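Local atomic coordinates of cystathionine gamma-lyase (Saccharomyces cerevisiae, PDB entry 1N8P), a protein that belongs to the Cys/Met metabolism family of pyridoxal-phosphate-dependent enzymes and holds pyridoxal-5'-phosphate in a pocket built partly from its large mixed sheet. Residues 125-130 and 140-145; 148-153 and 361-366; 158-163 and 173-178; 268-273 and 386-391. One frame throughout, in Å; residues are numbered along the deposited sequence.

Interaction 1: 125-130 and 140-145; sequences NDLLND and KLVWIE
Leu127, on the segment that runs into helix 127-134, faces Ile144 at the end of strand 139-144, their CA atoms 8.5 Å apart. The two backbones stay well separated, and side chains alone bridge the gap. With CG anti to the backbone N (chi1 -161°), the side chain of Leu127 extends toward the strand and ends in CD2, the methyl that does all the touching, 3.4 Å from CG1 of Ile144 and 3.6 Å from CD1 of the same residue. The two side chains cross at about a right angle. Ile144 starts off to one side, but its longer branch bends back to the leucine. Val142, two residues earlier on the same strand, adds a looser contact from CG1. Within 125-130, Asn129 ND2 donates to Asp126 OD2 over 2.7 Å, meeting the carboxylate on its syn side but tilted out of its plane. Val160 of helix 157-167 also packs on Leu127. This is helix-on-sheet packing in the layered alpha/beta architecture of the fold I pyridoxal-phosphate enzymes.

Interaction 2: 148-153 and 361-366; sequences TNPTLK and SGVFDD
Two loops meet here: 148-153, which lies between strand 139-144 and helix 157-167, and the loop 361-366, leading into strand 367-371. Their backbones approach most closely at Thr151 and Gly362, with CA atoms 6.3 Å apart. Thr151 points at the other loop and presents OG1, anti to its own carbonyl carbon (chi1 -63°), which comes within 3.6 Å of Ser361 O and 4.0 Å of Gly362 CA. Gly362 has no side chain, and its backbone angles (phi 111°, psi -12°) are ones that glycine readily adopts. The contact thus joins the sheet that carries the pyridoxal-5'-phosphate pocket to the smaller sheet, through loops that follow or precede their strands. Beside it lies an apolar touch: Pro150, which follows a cis peptide bond, sets CD 4.0 Å from CG2 of Val363, the centre of an inverse gamma turn, and the two side chains cross roughly perpendicularly. Asp101 gathers both loops, salt-bridged to Lys153 NZ and hydrogen-bonded to Ser361 OG.

Interaction 3: 158-163 and 173-178; sequences QKVADL and VILVVD. With PLP (pyridoxal-5'-phosphate), chain E.
Leu175, Val160 and Ala161 carry this contact, and Leu175 gives up the greatest share of surface. It projects from strand 174-178 toward helix 157-167, CG anti to the backbone N (chi1 175°), and its two methyls meet neighbouring helix residues. CD1 meets CG1 of Val160 at 3.7 Å, the two side chains crossing at about a right angle. CD2 instead lies against Ala161, 4.0 Å from both its CA and its CB, and so touches the helix backbone itself. The CA atoms of Ala161 and Leu175 are 6.8 Å apart, a closeness to which the small alanine probably contributes. At the far end of the strand, Asp178 belongs to the pyridoxal-5'-phosphate pocket: its OD1 is 3.5 Å from C2A of pyridoxal-5'-phosphate, and that oxygen is also hydrogen-bonded to Thr180. Helix 157-167 connects strands 139-144 and 174-178, parallel neighbours in the sheet, as a beta-alpha-beta crossover; Ile144 of the first strand packs on both Val160 and Leu175, and Leu128 of helix 127-134 also touches Val160.

Interaction 4: 268-273 and 386-391; sequences AEFLAA and QALKQA
An apolar helix-to-helix contact joins the last turn of helix 253-271 to helix 377-392, the final helix of the chain, about 27 Å from the centre of the chain to the centre of the contact. A single methyl makes the contact. CD1 of Leu388 reaches across to the other helix and lies 4.1 Å from CE2 of Phe270 and 4.2 Å from CD2 of Leu271, thus touching two successive residues. The backbones remain apart, with 9.8 Å between the CA atoms of Leu271 and Leu388. Phe270 points toward the other helix, and the methyl meets its ring at a slant while the two side chains slide past each other in opposite directions. Leu271 sets out at an angle to the contact, but its far end swings back to Leu388. Just beyond it, Ala272 is the first residue to leave the helical conformation. Other turns of helix 377-392 extend the contact, with Leu381 and Lys385 on Phe270 and Ile384 on Leu271. On the sheet side, Leu271 rests on Phe310 and Leu388 on Ile312, both of strand 307-312: two helices packed together on one sheet, as in the alpha/beta C-terminal domain of this family.

Overall arrangement
From the N terminus, interaction 1 comes first, closing a span of nine residues between its two segments, most of it the rest of helix 127-134 and the turn into strand 139-144. The chain then enters 148-153, the first half of interaction 2, whose partner at 361-366 lies far along the sequence. Within that long span interaction 3 opens and closes, tying helix 157-167 to strand 174-178. It touches interaction 1, with centres 8 Å apart, since strands 139-144 and 174-178 are neighbours. Interaction 4 crosses interaction 2, running from 268-273 to 386-391. Interaction 2 joins loops beside the two sheets, interactions 1 and 3 pack helices on the larger sheet, and interaction 4 pairs two helices that lie on the smaller.

Interaction 1: 125-130 and 140-145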
loop_
_atom_site.group_PDB
_atom_site.type_symbol
_atom_site.label_atom_id
_atom_site.label_comp_id
_atom_site.label_asym_id
_atom_site.label_seq_id
_atom_site.Cartn_x
_atom_site.Cartn_y
_atom_site.Cartn_z
ATOM N N ASN A 125 -38.685 -19.333 -4.163
ATOM C CA ASN A 125 -37.947 -19.912 -5.267
ATOM C C ASN A 125 -38.944 -19.697 -6.402
ATOM O O ASN A 125 -40.116 -19.427 -6.125
ATOM C CB ASN A 125 -37.718 -21.391 -4.997
ATOM C CG ASN A 125 -36.869 -22.042 -6.041
ATOM O OD1 ASN A 125 -37.180 -21.992 -7.232
ATOM N ND2 ASN A 125 -35.781 -22.669 -5.606
ATOM N N ASP A 126 -38.513 -19.781 -7.658
ATOM C CA ASP A 126 -39.449 -19.576 -8.767
ATOM C C ASP A 126 -40.160 -18.244 -8.503
ATOM O O ASP A 126 -41.278 -18.206 -7.987
ATOM C CB ASP A 126 -40.463 -20.731 -8.810
ATOM C CG ASP A 126 -41.238 -20.803 -10.126
ATOM O OD1 ASP A 126 -40.610 -20.801 -11.206
ATOM O OD2 ASP A 126 -42.487 -20.886 -10.080
ATOM N N LEU A 127 -39.493 -17.153 -8.863
ATOM C CA LEU A 127 -40.009 -15.810 -8.639
ATOM C C LEU A 127 -41.292 -15.437 -9.381
ATOM O O LEU A 127 -42.277 -15.046 -8.754
ATOM C CB LEU A 127 -38.919 -14.792 -8.966
ATOM C CG LEU A 127 -39.126 -13.409 -8.365
ATOM C CD1 LEU A 127 -39.291 -13.540 -6.864
ATOM C CD2 LEU A 127 -37.942 -12.517 -8.698
ATOM N N LEU A 128 -41.285 -15.560 -10.708
ATOM C CA LEU A 128 -42.447 -15.203 -11.529
ATOM C C LEU A 128 -43.782 -15.894 -11.257
ATOM O O LEU A 128 -44.785 -15.519 -11.839
ATOM C CB LEU A 128 -42.107 -15.361 -13.004
ATOM C CG LEU A 128 -41.042 -14.390 -13.526
ATOM C CD1 LEU A 128 -40.785 -14.648 -14.996
ATOM C CD2 LEU A 128 -41.514 -12.963 -13.324
ATOM N N ASN A 129 -43.814 -16.887 -10.374
ATOM C CA ASN A 129 -45.069 -17.569 -10.068
ATOM C C ASN A 129 -45.582 -17.346 -8.650
ATOM O O ASN A 129 -46.768 -17.494 -8.385
ATOM C CB ASN A 129 -44.932 -19.066 -10.329
ATOM C CG ASN A 129 -44.847 -19.383 -11.803
ATOM O OD1 ASN A 129 -45.792 -19.156 -12.555
ATOM N ND2 ASN A 129 -43.705 -19.900 -12.229
ATOM N N ASP A 130 -44.700 -16.978 -7.733
ATOM C CA ASP A 130 -45.125 -16.768 -6.360
ATOM C C ASP A 130 -45.052 -15.315 -5.958
ATOM O O ASP A 130 -45.474 -14.938 -4.853
ATOM C CB ASP A 130 -44.267 -17.606 -5.419
ATOM C CG ASP A 130 -44.335 -19.089 -5.743
ATOM O OD1 ASP A 130 -45.221 -19.499 -6.535
ATOM O OD2 ASP A 130 -43.505 -19.843 -5.194
ATOM N N LYS A 140 -41.746 -4.068 0.174
ATOM C CA LYS A 140 -41.243 -2.845 -0.413
ATOM C C LYS A 140 -40.028 -3.132 -1.293
ATOM O O LYS A 140 -39.642 -2.305 -2.121
ATOM C CB LYS A 140 -40.848 -1.881 0.702
ATOM C CG LYS A 140 -41.976 -1.539 1.676
ATOM C CD LYS A 140 -42.937 -0.525 1.093
ATOM C CE LYS A 140 -42.229 0.777 0.823
ATOM N NZ LYS A 140 -43.176 1.816 0.385
ATOM N N LEU A 141 -39.434 -4.311 -1.120
ATOM C CA LEU A 141 -38.247 -4.673 -1.886
ATOM C C LEU A 141 -38.439 -6.025 -2.540
ATOM O O LEU A 141 -39.112 -6.883 -1.999
ATOM C CB LEU A 141 -37.002 -4.720 -0.951
ATOM C CG LEU A 141 -35.564 -5.071 -1.446
ATOM C CD1 LEU A 141 -34.874 -3.871 -2.055
ATOM C CD2 LEU A 141 -34.707 -5.542 -0.285
ATOM N N VAL A 142 -37.854 -6.190 -3.722
ATOM C CA VAL A 142 -37.862 -7.462 -4.450
ATOM C C VAL A 142 -36.390 -7.632 -4.816
ATOM O O VAL A 142 -35.834 -6.817 -5.572
ATOM C CB VAL A 142 -38.707 -7.419 -5.750
ATOM C CG1 VAL A 142 -38.680 -8.761 -6.433
ATOM C CG2 VAL A 142 -40.120 -7.087 -5.424
ATOM N N TRP A 143 -35.766 -8.667 -4.259
ATOM C CA TRP A 143 -34.357 -8.915 -4.504
ATOM C C TRP A 143 -34.166 -10.068 -5.465
ATOM O O TRP A 143 -34.647 -11.165 -5.224
ATOM C CB TRP A 143 -33.656 -9.202 -3.182
ATOM C CG TRP A 143 -32.148 -9.123 -3.218
ATOM C CD1 TRP A 143 -31.282 -10.114 -3.568
ATOM C CD2 TRP A 143 -31.338 -8.003 -2.830
ATOM N NE1 TRP A 143 -29.992 -9.688 -3.418
ATOM C CE2 TRP A 143 -29.996 -8.395 -2.965
ATOM C CE3 TRP A 143 -31.621 -6.711 -2.381
ATOM C CZ2 TRP A 143 -28.929 -7.538 -2.665
ATOM C CZ3 TRP A 143 -30.562 -5.864 -2.086
ATOM C CH2 TRP A 143 -29.234 -6.284 -2.230
ATOM N N ILE A 144 -33.470 -9.799 -6.563
ATOM C CA ILE A 144 -33.198 -10.804 -7.577
ATOM C C ILE A 144 -31.703 -11.039 -7.753
ATOM O O ILE A 144 -30.945 -10.113 -7.990
ATOM C CB ILE A 144 -33.759 -10.384 -8.931
ATOM C CG1 ILE A 144 -35.282 -10.354 -8.880
ATOM C CG2 ILE A 144 -33.280 -11.327 -9.999
ATOM C CD1 ILE A 144 -35.907 -9.889 -10.204
ATOM N N GLU A 145 -31.302 -12.296 -7.641
ATOM C CA GLU A 145 -29.919 -12.691 -7.788
ATOM C C GLU A 145 -29.908 -13.380 -9.148
ATOM O O GLU A 145 -29.874 -14.593 -9.225
ATOM C CB GLU A 145 -29.572 -13.665 -6.669
ATOM C CG GLU A 145 -28.114 -13.929 -6.449
ATOM C CD GLU A 145 -27.900 -14.908 -5.322
ATOM O OE1 GLU A 145 -28.274 -16.086 -5.500
ATOM O OE2 GLU A 145 -27.374 -14.504 -4.258
#

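Interaction 2: 148-153 and 361-366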
loop_
_atom_site.group_PDB
_atom_site.type_symbol
_atom_site.label_atom_id
_atom_site.label_comp_id
_atom_site.label_asym_id
_atom_site.label_seq_id
_atom_site.Cartn_x
_atom_site.Cartn_y
_atom_site.Cartn_z
ATOM N N THR A 148 -28.554 -17.491 -10.027
ATOM C CA THR A 148 -28.516 -18.015 -8.686
ATOM C C THR A 148 -27.263 -18.819 -8.424
ATOM O O THR A 148 -26.741 -19.499 -9.292
ATOM C CB THR A 148 -29.697 -18.918 -8.443
ATOM O OG1 THR A 148 -29.656 -19.996 -9.383
ATOM C CG2 THR A 148 -30.985 -18.155 -8.599
ATOM N N ASN A 149 -26.806 -18.755 -7.193
ATOM C CA ASN A 149 -25.624 -19.481 -6.773
ATOM C C ASN A 149 -26.084 -20.706 -5.967
ATOM O O ASN A 149 -26.718 -20.551 -4.926
ATOM C CB ASN A 149 -24.775 -18.528 -5.936
ATOM C CG ASN A 149 -23.600 -19.186 -5.305
ATOM O OD1 ASN A 149 -22.779 -19.811 -5.971
ATOM N ND2 ASN A 149 -23.494 -19.028 -4.005
ATOM N N PRO A 150 -25.727 -21.936 -6.413
ATOM C CA PRO A 150 -24.938 -22.374 -7.577
ATOM C C PRO A 150 -25.703 -23.085 -8.703
ATOM O O PRO A 150 -25.098 -23.560 -9.660
ATOM C CB PRO A 150 -23.972 -23.335 -6.941
ATOM C CG PRO A 150 -24.967 -24.163 -6.091
ATOM C CD PRO A 150 -25.886 -23.071 -5.476
ATOM N N THR A 151 -27.018 -23.202 -8.580
ATOM C CA THR A 151 -27.816 -23.874 -9.606
ATOM C C THR A 151 -27.641 -23.130 -10.930
ATOM O O THR A 151 -27.643 -23.725 -12.011
ATOM C CB THR A 151 -29.311 -23.917 -9.195
ATOM O OG1 THR A 151 -29.444 -24.692 -8.002
ATOM C CG2 THR A 151 -30.167 -24.559 -10.279
ATOM N N LEU A 152 -27.486 -21.818 -10.826
ATOM C CA LEU A 152 -27.283 -20.969 -11.978
ATOM C C LEU A 152 -28.537 -20.728 -12.806
ATOM O O LEU A 152 -28.484 -20.745 -14.030
ATOM C CB LEU A 152 -26.163 -21.549 -12.839
ATOM C CG LEU A 152 -24.823 -21.673 -12.098
ATOM C CD1 LEU A 152 -23.708 -22.031 -13.057
ATOM C CD2 LEU A 152 -24.510 -20.368 -11.429
ATOM N N LYS A 153 -29.644 -20.462 -12.111
ATOM C CA LYS A 153 -30.964 -20.199 -12.699
ATOM C C LYS A 153 -31.137 -18.735 -13.114
ATOM O O LYS A 153 -31.028 -17.847 -12.299
ATOM C CB LYS A 153 -32.051 -20.571 -11.678
ATOM C CG LYS A 153 -33.480 -20.344 -12.153
ATOM C CD LYS A 153 -34.501 -20.558 -11.052
ATOM C CE LYS A 153 -34.436 -21.981 -10.512
ATOM N NZ LYS A 153 -33.169 -22.259 -9.759
ATOM N N SER A 361 -33.848 -26.445 -2.923
ATOM C CA SER A 361 -33.411 -25.311 -3.740
ATOM C C SER A 361 -32.554 -25.785 -4.926
ATOM O O SER A 361 -32.323 -25.034 -5.887
ATOM C CB SER A 361 -32.617 -24.316 -2.872
ATOM O OG SER A 361 -32.693 -22.987 -3.376
ATOM N N GLY A 362 -32.094 -27.035 -4.845
ATOM C CA GLY A 362 -31.269 -27.609 -5.894
ATOM C C GLY A 362 -29.825 -27.854 -5.472
ATOM O O GLY A 362 -29.071 -28.528 -6.172
ATOM N N VAL A 363 -29.428 -27.317 -4.324
ATOM C CA VAL A 363 -28.057 -27.474 -3.852
ATOM C C VAL A 363 -27.709 -28.928 -3.566
ATOM O O VAL A 363 -27.350 -29.283 -2.450
ATOM C CB VAL A 363 -27.816 -26.612 -2.596
ATOM C CG1 VAL A 363 -26.382 -26.741 -2.123
ATOM C CG2 VAL A 363 -28.150 -25.163 -2.910
ATOM N N PHE A 364 -27.804 -29.762 -4.593
ATOM C CA PHE A 364 -27.512 -31.178 -4.467
ATOM C C PHE A 364 -26.184 -31.473 -3.767
ATOM O O PHE A 364 -25.174 -30.798 -3.966
ATOM C CB PHE A 364 -27.531 -31.833 -5.848
ATOM C CG PHE A 364 -28.914 -32.112 -6.379
ATOM C CD1 PHE A 364 -29.152 -32.142 -7.747
ATOM C CD2 PHE A 364 -29.970 -32.360 -5.516
ATOM C CE1 PHE A 364 -30.420 -32.411 -8.241
ATOM C CE2 PHE A 364 -31.234 -32.631 -6.002
ATOM C CZ PHE A 364 -31.459 -32.656 -7.369
ATOM N N ASP A 365 -26.202 -32.516 -2.953
ATOM C CA ASP A 365 -25.040 -32.941 -2.185
ATOM C C ASP A 365 -23.909 -33.452 -3.062
ATOM O O ASP A 365 -22.760 -33.467 -2.631
ATOM C CB ASP A 365 -25.462 -34.051 -1.219
ATOM C CG ASP A 365 -24.445 -34.311 -0.133
ATOM O OD1 ASP A 365 -23.277 -34.597 -0.465
ATOM O OD2 ASP A 365 -24.834 -34.234 1.060
ATOM N N ASP A 366 -24.225 -33.900 -4.275
ATOM C CA ASP A 366 -23.182 -34.406 -5.170
ATOM C C ASP A 366 -22.883 -33.414 -6.287
ATOM O O ASP A 366 -22.475 -33.790 -7.374
ATOM C CB ASP A 366 -23.559 -35.798 -5.739
ATOM C CG ASP A 366 -24.889 -35.805 -6.522
ATOM O OD1 ASP A 366 -25.860 -35.176 -6.062
ATOM O OD2 ASP A 366 -24.976 -36.464 -7.585
#

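Interaction 3: 158-163 and 173-178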
loop_
_atom_site.group_PDB
_atom_site.type_symbol
_atom_site.label_atom_id
_atom_site.label_comp_id
_atom_site.label_asym_id
_atom_site.label_seq_id
_atom_site.Cartn_x
_atom_site.Cartn_y
_atom_site.Cartn_z
ATOM N N GLN A 158 -37.204 -8.150 -16.536
ATOM C CA GLN A 158 -38.329 -7.413 -17.099
ATOM C C GLN A 158 -39.662 -7.982 -16.623
ATOM O O GLN A 158 -40.505 -7.240 -16.099
ATOM C CB GLN A 158 -38.278 -7.455 -18.617
ATOM C CG GLN A 158 -39.189 -6.452 -19.232
ATOM C CD GLN A 158 -38.911 -5.102 -18.700
ATOM O OE1 GLN A 158 -38.058 -4.387 -19.212
ATOM N NE2 GLN A 158 -39.608 -4.737 -17.649
ATOM N N LYS A 159 -39.862 -9.288 -16.804
ATOM C CA LYS A 159 -41.086 -9.924 -16.327
ATOM C C LYS A 159 -41.331 -9.544 -14.851
ATOM O O LYS A 159 -42.451 -9.204 -14.470
ATOM C CB LYS A 159 -41.006 -11.455 -16.474
ATOM C CG LYS A 159 -41.456 -11.976 -17.854
ATOM C CD LYS A 159 -41.354 -13.484 -17.943
ATOM C CE LYS A 159 -42.114 -14.070 -19.142
ATOM N NZ LYS A 159 -41.649 -13.663 -20.508
ATOM N N VAL A 160 -40.289 -9.573 -14.024
ATOM C CA VAL A 160 -40.456 -9.232 -12.625
ATOM C C VAL A 160 -40.692 -7.743 -12.417
ATOM O O VAL A 160 -41.490 -7.372 -11.566
ATOM C CB VAL A 160 -39.241 -9.695 -11.759
ATOM C CG1 VAL A 160 -39.349 -9.148 -10.343
ATOM C CG2 VAL A 160 -39.204 -11.209 -11.692
ATOM N N ALA A 161 -40.015 -6.875 -13.159
ATOM C CA ALA A 161 -40.252 -5.440 -12.964
ATOM C C ALA A 161 -41.721 -5.149 -13.273
ATOM O O ALA A 161 -42.399 -4.423 -12.542
ATOM C CB ALA A 161 -39.374 -4.629 -13.884
ATOM N N ASP A 162 -42.194 -5.735 -14.372
ATOM C CA ASP A 162 -43.563 -5.596 -14.828
ATOM C C ASP A 162 -44.515 -6.142 -13.793
ATOM O O ASP A 162 -45.406 -5.441 -13.344
ATOM C CB ASP A 162 -43.757 -6.369 -16.131
ATOM C CG ASP A 162 -43.190 -5.653 -17.324
ATOM O OD1 ASP A 162 -42.717 -4.498 -17.136
ATOM O OD2 ASP A 162 -43.232 -6.250 -18.434
ATOM N N LEU A 163 -44.324 -7.407 -13.432
ATOM C CA LEU A 163 -45.159 -8.082 -12.441
ATOM C C LEU A 163 -45.332 -7.225 -11.193
ATOM O O LEU A 163 -46.333 -7.330 -10.504
ATOM C CB LEU A 163 -44.521 -9.411 -12.051
ATOM C CG LEU A 163 -45.390 -10.514 -11.459
ATOM C CD1 LEU A 163 -46.387 -10.983 -12.502
ATOM C CD2 LEU A 163 -44.514 -11.681 -11.033
ATOM N N VAL A 173 -42.433 -0.113 -4.695
ATOM C CA VAL A 173 -41.670 -1.336 -4.523
ATOM C C VAL A 173 -40.478 -1.311 -5.459
ATOM O O VAL A 173 -40.646 -1.438 -6.662
ATOM C CB VAL A 173 -42.536 -2.580 -4.817
ATOM C CG1 VAL A 173 -41.682 -3.837 -4.903
ATOM C CG2 VAL A 173 -43.549 -2.750 -3.712
ATOM N N ILE A 174 -39.276 -1.129 -4.905
ATOM C CA ILE A 174 -38.059 -1.109 -5.710
ATOM C C ILE A 174 -37.509 -2.520 -5.925
ATOM O O ILE A 174 -37.536 -3.365 -5.030
ATOM C CB ILE A 174 -36.947 -0.263 -5.047
ATOM C CG1 ILE A 174 -36.474 -0.930 -3.756
ATOM C CG2 ILE A 174 -37.463 1.135 -4.748
ATOM C CD1 ILE A 174 -35.515 -0.084 -2.979
ATOM N N LEU A 175 -37.011 -2.762 -7.121
ATOM C CA LEU A 175 -36.432 -4.050 -7.481
ATOM C C LEU A 175 -34.889 -3.959 -7.515
ATOM O O LEU A 175 -34.312 -3.152 -8.258
ATOM C CB LEU A 175 -36.953 -4.474 -8.867
ATOM C CG LEU A 175 -36.403 -5.736 -9.521
ATOM C CD1 LEU A 175 -36.855 -6.931 -8.733
ATOM C CD2 LEU A 175 -36.882 -5.837 -10.941
ATOM N N VAL A 176 -34.227 -4.782 -6.710
ATOM C CA VAL A 176 -32.765 -4.790 -6.705
ATOM C C VAL A 176 -32.267 -6.086 -7.339
ATOM O O VAL A 176 -32.808 -7.152 -7.059
ATOM C CB VAL A 176 -32.201 -4.704 -5.282
ATOM C CG1 VAL A 176 -30.729 -4.789 -5.334
ATOM C CG2 VAL A 176 -32.612 -3.396 -4.614
ATOM N N VAL A 177 -31.259 -5.989 -8.209
ATOM C CA VAL A 177 -30.675 -7.172 -8.856
ATOM C C VAL A 177 -29.178 -7.287 -8.578
ATOM O O VAL A 177 -28.417 -6.350 -8.857
ATOM C CB VAL A 177 -30.887 -7.159 -10.362
ATOM C CG1 VAL A 177 -30.153 -8.313 -10.998
ATOM C CG2 VAL A 177 -32.351 -7.297 -10.675
ATOM N N ASP A 178 -28.790 -8.435 -7.999
ATOM C CA ASP A 178 -27.406 -8.772 -7.647
ATOM C C ASP A 178 -26.785 -9.233 -8.928
ATOM O O ASP A 178 -27.081 -10.329 -9.379
ATOM C CB ASP A 178 -27.359 -9.931 -6.659
ATOM C CG ASP A 178 -26.026 -10.043 -5.951
ATOM O OD1 ASP A 178 -24.974 -10.100 -6.618
ATOM O OD2 ASP A 178 -26.025 -10.073 -4.708
HETATM N N1 PLP E . -23.208 -11.669 -2.810
HETATM C C2 PLP E . -22.754 -12.547 -3.772
HETATM C C2A PLP E . -23.747 -12.848 -4.890
HETATM C C3 PLP E . -21.368 -13.069 -3.593
HETATM O O3 PLP E . -21.002 -13.891 -4.606
HETATM C C4 PLP E . -20.581 -12.673 -2.469
HETATM C C4A PLP E . -19.201 -13.234 -2.269
HETATM C C5 PLP E . -21.204 -11.718 -1.509
HETATM C C6 PLP E . -22.489 -11.245 -1.712
HETATM C C5A PLP E . -20.346 -11.213 -0.338
HETATM O O4P PLP E . -19.665 -10.002 -0.613
HETATM P P PLP E . -18.814 -9.320 0.507
HETATM O O1P PLP E . -18.110 -8.280 -0.202
HETATM O O2P PLP E . -17.884 -10.389 1.041
HETATM O O3P PLP E . -19.813 -8.915 1.484
#

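Interaction 4: 268-273 and 386-391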
loop_
_atom_site.group_PDB
_atom_site.type_symbol
_atom_site.label_atom_id
_atom_site.label_comp_id
_atom_site.label_asym_id
_atom_site.label_seq_id
_atom_site.Cartn_x
_atom_site.Cartn_y
_atom_site.Cartn_z
ATOM N N ALA A 268 -18.145 -26.354 -20.156
ATOM C CA ALA A 268 -19.510 -26.822 -19.936
ATOM C C ALA A 268 -19.898 -27.783 -21.073
ATOM O O ALA A 268 -20.463 -28.850 -20.843
ATOM C CB ALA A 268 -20.449 -25.649 -19.912
ATOM N N GLU A 269 -19.584 -27.406 -22.303
ATOM C CA GLU A 269 -19.900 -28.266 -23.415
ATOM C C GLU A 269 -19.214 -29.601 -23.173
ATOM O O GLU A 269 -19.787 -30.661 -23.416
ATOM C CB GLU A 269 -19.456 -27.621 -24.741
ATOM C CG GLU A 269 -19.888 -26.188 -24.816
ATOM C CD GLU A 269 -19.852 -25.575 -26.195
ATOM O OE1 GLU A 269 -18.916 -25.837 -26.980
ATOM O OE2 GLU A 269 -20.777 -24.786 -26.469
ATOM N N PHE A 270 -17.995 -29.561 -22.667
ATOM C CA PHE A 270 -17.295 -30.802 -22.430
ATOM C C PHE A 270 -18.021 -31.651 -21.427
ATOM O O PHE A 270 -18.181 -32.847 -21.614
ATOM C CB PHE A 270 -15.901 -30.560 -21.901
ATOM C CG PHE A 270 -15.236 -31.804 -21.420
ATOM C CD1 PHE A 270 -14.630 -32.671 -22.304
ATOM C CD2 PHE A 270 -15.248 -32.124 -20.075
ATOM C CE1 PHE A 270 -14.049 -33.830 -21.850
ATOM C CE2 PHE A 270 -14.667 -33.284 -19.620
ATOM C CZ PHE A 270 -14.069 -34.133 -20.503
ATOM N N LEU A 271 -18.428 -31.039 -20.327
ATOM C CA LEU A 271 -19.150 -31.759 -19.284
ATOM C C LEU A 271 -20.592 -32.079 -19.694
ATOM O O LEU A 271 -21.283 -32.811 -18.997
ATOM C CB LEU A 271 -19.164 -30.934 -18.015
ATOM C CG LEU A 271 -17.803 -30.672 -17.407
ATOM C CD1 LEU A 271 -17.920 -29.576 -16.383
ATOM C CD2 LEU A 271 -17.268 -31.948 -16.785
ATOM N N ALA A 272 -21.040 -31.518 -20.819
ATOM C CA ALA A 272 -22.385 -31.749 -21.322
ATOM C C ALA A 272 -22.325 -32.560 -22.601
ATOM O O ALA A 272 -23.061 -32.305 -23.551
ATOM C CB ALA A 272 -23.061 -30.441 -21.584
ATOM N N ALA A 273 -21.436 -33.538 -22.630
ATOM C CA ALA A 273 -21.285 -34.387 -23.787
ATOM C C ALA A 273 -20.631 -35.623 -23.248
ATOM O O ALA A 273 -20.360 -36.568 -23.975
ATOM C CB ALA A 273 -20.400 -33.726 -24.813
ATOM N N GLN A 386 -8.825 -34.891 -16.500
ATOM C CA GLN A 386 -7.880 -35.568 -15.644
ATOM C C GLN A 386 -8.386 -35.730 -14.217
ATOM O O GLN A 386 -7.852 -36.540 -13.463
ATOM C CB GLN A 386 -6.572 -34.778 -15.667
ATOM C CG GLN A 386 -5.496 -35.213 -14.696
ATOM C CD GLN A 386 -5.770 -34.783 -13.281
ATOM O OE1 GLN A 386 -6.332 -33.712 -13.043
ATOM N NE2 GLN A 386 -5.364 -35.605 -12.327
ATOM N N ALA A 387 -9.415 -34.985 -13.831
ATOM C CA ALA A 387 -9.909 -35.088 -12.463
ATOM C C ALA A 387 -11.208 -35.861 -12.334
ATOM O O ALA A 387 -11.562 -36.289 -11.236
ATOM C CB ALA A 387 -10.057 -33.707 -11.849
ATOM N N LEU A 388 -11.932 -36.026 -13.439
ATOM C CA LEU A 388 -13.172 -36.788 -13.389
ATOM C C LEU A 388 -12.745 -38.207 -13.133
ATOM O O LEU A 388 -13.272 -38.870 -12.249
ATOM C CB LEU A 388 -13.932 -36.736 -14.712
ATOM C CG LEU A 388 -14.733 -35.480 -15.052
ATOM C CD1 LEU A 388 -15.427 -35.666 -16.410
ATOM C CD2 LEU A 388 -15.737 -35.213 -13.958
ATOM N N LYS A 389 -11.765 -38.665 -13.901
ATOM C CA LYS A 389 -11.276 -40.020 -13.747
ATOM C C LYS A 389 -10.829 -40.282 -12.312
ATOM O O LYS A 389 -11.191 -41.294 -11.726
ATOM C CB LYS A 389 -10.151 -40.275 -14.738
ATOM C CG LYS A 389 -10.551 -39.972 -16.170
ATOM C CD LYS A 389 -9.521 -40.501 -17.180
ATOM C CE LYS A 389 -9.772 -39.991 -18.616
ATOM N NZ LYS A 389 -11.158 -40.252 -19.128
ATOM N N GLN A 390 -10.070 -39.358 -11.737
ATOM C CA GLN A 390 -9.592 -39.504 -10.366
ATOM C C GLN A 390 -10.749 -39.821 -9.418
ATOM O O GLN A 390 -10.673 -40.771 -8.645
ATOM C CB GLN A 390 -8.902 -38.218 -9.914
ATOM C CG GLN A 390 -7.736 -37.782 -10.790
ATOM C CD GLN A 390 -6.363 -38.096 -10.182
ATOM O OE1 GLN A 390 -6.005 -37.595 -9.100
ATOM N NE2 GLN A 390 -5.583 -38.921 -10.886
ATOM N N ALA A 391 -11.815 -39.019 -9.491
ATOM C CA ALA A 391 -13.004 -39.187 -8.647
ATOM C C ALA A 391 -13.687 -40.511 -8.937
ATOM O O ALA A 391 -14.175 -41.182 -8.034
ATOM C CB ALA A 391 -13.971 -38.055 -8.877
#